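Local coordinates for TetR family transcriptional regulator (Mycobacterium smegmatis, PDB 5XS9), which probably binds operator DNA as a TetR-type dimer and regulates the transcription of biotin-related genes, at residues Thr64-Leu69 / His76-Ala81; Arg80-Ala85 / Thr135-Val140. All coordinates share one frame; numbering follows the deposited sequence.

Contact 1 of 2, residues Thr64-Leu69 / His76-Ala81; sequences TDTADL and HESCRA
Glu77, whose aliphatic part is touched by Thr64, Thr66 and Leu69, turns its carboxylate to the guanidinium edge of Arg80, three residues further along the same helix. The salt bridge runs from Arg80 NH2 to Glu77 OE1; it lies almost in the guanidinium plane but reaches the oxygen on its anti side, 28° out of the carboxylate plane. One face of the guanidinium rests over the helix backbone, with His76 O 3.8 Å above its centre and Glu77 N nearer the rim. Glu77 suits this position because it joins a charged end to an aliphatic stem. The stem leaves the helix with CG anti to the backbone N (chi1 -167°) and bends at chi2. Thr64 CG2 comes crosswise to within 4.0 Å of Glu77 CG, while Thr66 CG2 slides past in the opposing direction, 3.9 Å from Glu77 CB. Leu69 CD1 closes on the same CB at 4.1 Å, also crosswise. Thr66 serves two purposes: its methyl packs on the stem and lies 3.8 Å from Ser78 OG, and its hydroxyl shares a water with that OG. A second water lies 2.8 Å from Ser78 OG and takes a weak, long bond from Thr64 N. A small hydroxyl thus bridges loop and helix by solvent where the direct touches are van der Waals contacts. Gln114 of helix 106-122 lies against Thr66 and Ser78, and its NE2 hydrogen-bonds Thr64 O. Within the loop, Asp65 OD1 accepts Ala67 N at 3.1 Å, and Leu69 N bonds Thr66 O. The result is an Asx turn overlapping a type I beta turn, with which the connection from helix 47-58 folds back onto helix 71-87 in the TetR C-terminal domain.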
# COMPACT_ATOMS: atom_id res chain seq x y z
N THR A 64 4.23 -9.52 -19.28
CA THR A 64 4.19 -9.34 -20.73
C THR A 64 5.60 -9.16 -21.19
O THR A 64 6.46 -8.68 -20.40
CB THR A 64 3.24 -8.19 -21.12
OG1 THR A 64 3.12 -8.14 -22.56
CG2 THR A 64 3.69 -6.86 -20.48
N ASP A 65 5.88 -9.58 -22.42
CA ASP A 65 7.22 -9.43 -22.95
C ASP A 65 7.38 -8.00 -23.49
O ASP A 65 6.65 -7.55 -24.37
CB ASP A 65 7.45 -10.47 -24.07
CG ASP A 65 8.88 -10.41 -24.66
OD1 ASP A 65 9.82 -9.71 -24.13
OD2 ASP A 65 9.05 -11.10 -25.68
N THR A 66 8.28 -7.26 -22.90
CA THR A 66 8.47 -5.86 -23.23
C THR A 66 9.81 -5.65 -23.95
O THR A 66 10.08 -4.52 -24.29
CB THR A 66 8.45 -4.97 -21.97
OG1 THR A 66 9.52 -5.36 -21.09
CG2 THR A 66 7.08 -5.05 -21.26
N ALA A 67 10.59 -6.72 -24.17
CA ALA A 67 11.94 -6.72 -24.82
C ALA A 67 12.05 -5.81 -26.03
O ALA A 67 13.04 -5.15 -26.20
CB ALA A 67 12.31 -8.15 -25.24
N ASP A 68 11.01 -5.78 -26.86
CA ASP A 68 10.98 -4.88 -28.03
C ASP A 68 10.90 -3.36 -27.70
O ASP A 68 11.23 -2.52 -28.55
CB ASP A 68 9.88 -5.30 -29.04
CG ASP A 68 8.46 -5.22 -28.48
OD1 ASP A 68 7.59 -4.67 -29.19
OD2 ASP A 68 8.20 -5.70 -27.36
N LEU A 69 10.49 -3.02 -26.47
CA LEU A 69 10.28 -1.64 -26.12
C LEU A 69 11.52 -0.94 -25.52
O LEU A 69 12.39 -1.53 -24.92
CB LEU A 69 9.06 -1.52 -25.19
CG LEU A 69 7.67 -1.97 -25.76
CD1 LEU A 69 6.71 -2.18 -24.62
CD2 LEU A 69 7.02 -0.95 -26.71
N HIS A 76 6.29 1.47 -18.22
CA HIS A 76 4.85 1.76 -18.39
C HIS A 76 4.06 0.47 -18.62
O HIS A 76 3.04 0.25 -17.98
CB HIS A 76 4.59 2.85 -19.48
CG HIS A 76 4.94 4.24 -19.02
ND1 HIS A 76 4.14 4.96 -18.14
CD2 HIS A 76 5.96 5.07 -19.35
CE1 HIS A 76 4.68 6.14 -17.91
NE2 HIS A 76 5.79 6.23 -18.63
N GLU A 77 4.53 -0.38 -19.53
CA GLU A 77 3.77 -1.55 -19.96
C GLU A 77 3.66 -2.53 -18.85
O GLU A 77 2.56 -3.01 -18.50
CB GLU A 77 4.41 -2.18 -21.26
CG GLU A 77 3.55 -3.19 -21.97
CD GLU A 77 2.39 -2.57 -22.79
OE1 GLU A 77 2.29 -1.34 -22.97
OE2 GLU A 77 1.56 -3.36 -23.30
N SER A 78 4.77 -2.79 -18.13
CA SER A 78 4.72 -3.67 -16.99
C SER A 78 3.83 -3.24 -15.84
O SER A 78 3.15 -4.05 -15.21
CB SER A 78 6.13 -4.00 -16.45
OG SER A 78 6.77 -4.82 -17.44
N CYS A 79 3.87 -1.96 -15.52
CA CYS A 79 3.12 -1.47 -14.38
C CYS A 79 1.63 -1.43 -14.72
O CYS A 79 0.84 -1.72 -13.87
CB CYS A 79 3.61 -0.04 -14.08
SG CYS A 79 5.27 -0.16 -13.23
N ARG A 80 1.27 -1.02 -15.95
CA ARG A 80 -0.15 -1.04 -16.34
C ARG A 80 -0.68 -2.45 -16.28
O ARG A 80 -1.77 -2.69 -15.74
CB ARG A 80 -0.39 -0.50 -17.75
CG ARG A 80 -0.26 0.98 -17.96
CD ARG A 80 -0.75 1.35 -19.37
NE ARG A 80 0.15 0.86 -20.43
CZ ARG A 80 1.06 1.58 -21.10
NH1 ARG A 80 1.27 2.91 -20.86
NH2 ARG A 80 1.84 0.96 -22.02
N ALA A 81 0.11 -3.42 -16.75
CA ALA A 81 -0.41 -4.82 -16.76
C ALA A 81 -0.54 -5.29 -15.35
O ALA A 81 -1.49 -6.01 -15.01
CB ALA A 81 0.50 -5.75 -17.54
O HOH W 1 5.76 -7.43 -17.11
O HOH W 2 9.14 -4.76 -18.70

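Contact 2 of 2, residues Arg80-Ala85 / Thr135-Val140; sequences RALRDA and TVIYYV
Leu82 overlaps Ile137 and Val140 chiefly through its CD2 methyl, which lies 3.7 Å from Ile137 CD1 and 3.7 Å from Val140 CG1. Its CG, anti to the backbone N (chi1 169°), carries the branch across to helix 129-155. Val140 answers with CG1, which also comes within 4.1 Å of Leu82 CG, the two side chains meeting at a slant. Ile137, one turn earlier, starts off to the side of the interface, and the far end of its longer branch brings CD1 back to Leu82 at roughly a right angle. Both are beta-branched, but Ile137 has the extra carbon needed to reach back from the flank, while the shorter Val140 fits the place facing the neighbouring helix. The segments run in broadly the same direction, 35° apart, with axes 11.0 Å from each other, a spacing that leaves side chains rather than backbones to fill the interface. Leu82 also touches Leu59, and Ile137 packs on Ile111, Val112 and Leu115 of helix 106-122. This packing joins helices 71-87 and 129-155 inside the all-helical C-terminal domain of the TetR family. The side chains that meet across the segments are all hydrocarbon, so the contact has shape and dispersion but no directional bond, while the charge of Arg83, a buried residue, is met by Glu147 outside the two segments.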
# COMPACT_ATOMS: atom_id res chain seq x y z
N ARG A 80 1.27 -1.02 -15.95
CA ARG A 80 -0.15 -1.04 -16.34
C ARG A 80 -0.68 -2.45 -16.28
O ARG A 80 -1.77 -2.69 -15.74
CB ARG A 80 -0.39 -0.50 -17.75
CG ARG A 80 -0.26 0.98 -17.96
CD ARG A 80 -0.75 1.35 -19.37
NE ARG A 80 0.15 0.86 -20.43
CZ ARG A 80 1.06 1.58 -21.10
NH1 ARG A 80 1.27 2.91 -20.86
NH2 ARG A 80 1.84 0.96 -22.02
N ALA A 81 0.11 -3.42 -16.75
CA ALA A 81 -0.41 -4.82 -16.76
C ALA A 81 -0.54 -5.29 -15.35
O ALA A 81 -1.49 -6.01 -15.01
CB ALA A 81 0.50 -5.75 -17.54
N LEU A 82 0.39 -4.87 -14.48
CA LEU A 82 0.31 -5.27 -13.11
C LEU A 82 -0.93 -4.66 -12.39
O LEU A 82 -1.67 -5.36 -11.71
CB LEU A 82 1.63 -4.92 -12.38
CG LEU A 82 1.57 -5.06 -10.89
CD1 LEU A 82 1.36 -6.48 -10.39
CD2 LEU A 82 2.84 -4.51 -10.28
N ARG A 83 -1.13 -3.35 -12.54
CA ARG A 83 -2.30 -2.75 -11.92
C ARG A 83 -3.62 -3.40 -12.41
O ARG A 83 -4.55 -3.67 -11.64
CB ARG A 83 -2.31 -1.27 -12.23
CG ARG A 83 -3.64 -0.60 -11.87
CD ARG A 83 -3.44 0.86 -11.87
NE ARG A 83 -4.71 1.56 -11.83
CZ ARG A 83 -5.37 2.02 -12.88
NH1 ARG A 83 -4.91 1.88 -14.09
NH2 ARG A 83 -6.52 2.65 -12.69
N ASP A 84 -3.71 -3.63 -13.71
CA ASP A 84 -4.92 -4.24 -14.29
C ASP A 84 -5.17 -5.64 -13.69
O ASP A 84 -6.31 -5.97 -13.27
CB ASP A 84 -4.87 -4.25 -15.83
CG ASP A 84 -5.21 -2.83 -16.46
OD1 ASP A 84 -5.79 -1.83 -15.84
OD2 ASP A 84 -4.88 -2.72 -17.65
N ALA A 85 -4.12 -6.42 -13.51
CA ALA A 85 -4.30 -7.72 -12.85
C ALA A 85 -4.76 -7.59 -11.42
O ALA A 85 -5.66 -8.33 -10.97
CB ALA A 85 -3.08 -8.58 -12.98
N THR A 135 11.03 0.45 -5.73
CA THR A 135 10.45 1.77 -5.64
C THR A 135 9.19 1.87 -6.55
O THR A 135 8.11 2.33 -6.12
CB THR A 135 11.47 2.85 -5.96
OG1 THR A 135 12.53 2.89 -4.91
CG2 THR A 135 10.77 4.22 -6.00
N VAL A 136 9.35 1.43 -7.78
CA VAL A 136 8.23 1.39 -8.72
C VAL A 136 7.15 0.47 -8.21
O VAL A 136 5.96 0.87 -8.19
CB VAL A 136 8.72 0.96 -10.10
CG1 VAL A 136 7.55 0.80 -11.13
CG2 VAL A 136 9.80 1.93 -10.62
N ILE A 137 7.52 -0.72 -7.69
CA ILE A 137 6.48 -1.61 -7.20
C ILE A 137 5.73 -1.01 -6.04
O ILE A 137 4.50 -1.20 -5.94
CB ILE A 137 7.05 -3.01 -6.84
CG1 ILE A 137 7.46 -3.73 -8.09
CG2 ILE A 137 6.06 -3.85 -6.09
CD1 ILE A 137 6.33 -3.94 -9.08
N TYR A 138 6.47 -0.41 -5.08
CA TYR A 138 5.80 0.17 -3.96
C TYR A 138 4.82 1.24 -4.38
O TYR A 138 3.73 1.34 -3.79
CB TYR A 138 6.78 0.71 -2.94
CG TYR A 138 7.65 -0.34 -2.31
CD1 TYR A 138 7.13 -1.52 -1.87
CD2 TYR A 138 9.02 -0.09 -2.10
CE1 TYR A 138 7.95 -2.46 -1.31
CE2 TYR A 138 9.83 -1.00 -1.48
CZ TYR A 138 9.29 -2.17 -1.06
OH TYR A 138 10.09 -3.15 -0.47
N TYR A 139 5.19 2.04 -5.33
CA TYR A 139 4.23 3.00 -5.87
C TYR A 139 2.95 2.32 -6.43
O TYR A 139 1.80 2.73 -6.13
CB TYR A 139 4.85 3.91 -6.92
CG TYR A 139 3.83 4.63 -7.78
CD1 TYR A 139 3.03 5.62 -7.25
CD2 TYR A 139 3.54 4.21 -9.08
CE1 TYR A 139 2.07 6.26 -8.02
CE2 TYR A 139 2.55 4.81 -9.84
CZ TYR A 139 1.81 5.86 -9.31
OH TYR A 139 0.82 6.55 -10.06
N VAL A 140 3.16 1.30 -7.22
CA VAL A 140 2.03 0.66 -7.91
C VAL A 140 1.12 -0.03 -6.87
O VAL A 140 -0.11 0.05 -6.91
CB VAL A 140 2.49 -0.40 -8.91
CG1 VAL A 140 1.25 -1.23 -9.40
CG2 VAL A 140 3.24 0.22 -10.04

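From the N terminus, the chain leaves helix 47-58, and contact 1 closes a short loop in which 64-69 turns back on 76-81 across six intervening residues. Contact 2 begins where contact 1 ends, sharing Arg80 and Ala81, and closes a much longer loop that takes in helices 92-101 and 106-122 before 135-140 returns to 80-85. The two loops therefore follow in series along helix 71-87 and neither encloses the other. Their centres lie 11 Å apart, and Cys79 joins them by packing its SG 3.8 Å from Val140 CG2. Together they tie the connection after helix 47-58, through helix 71-87, to helix 129-155, whose Tyr138 meets the second subunit.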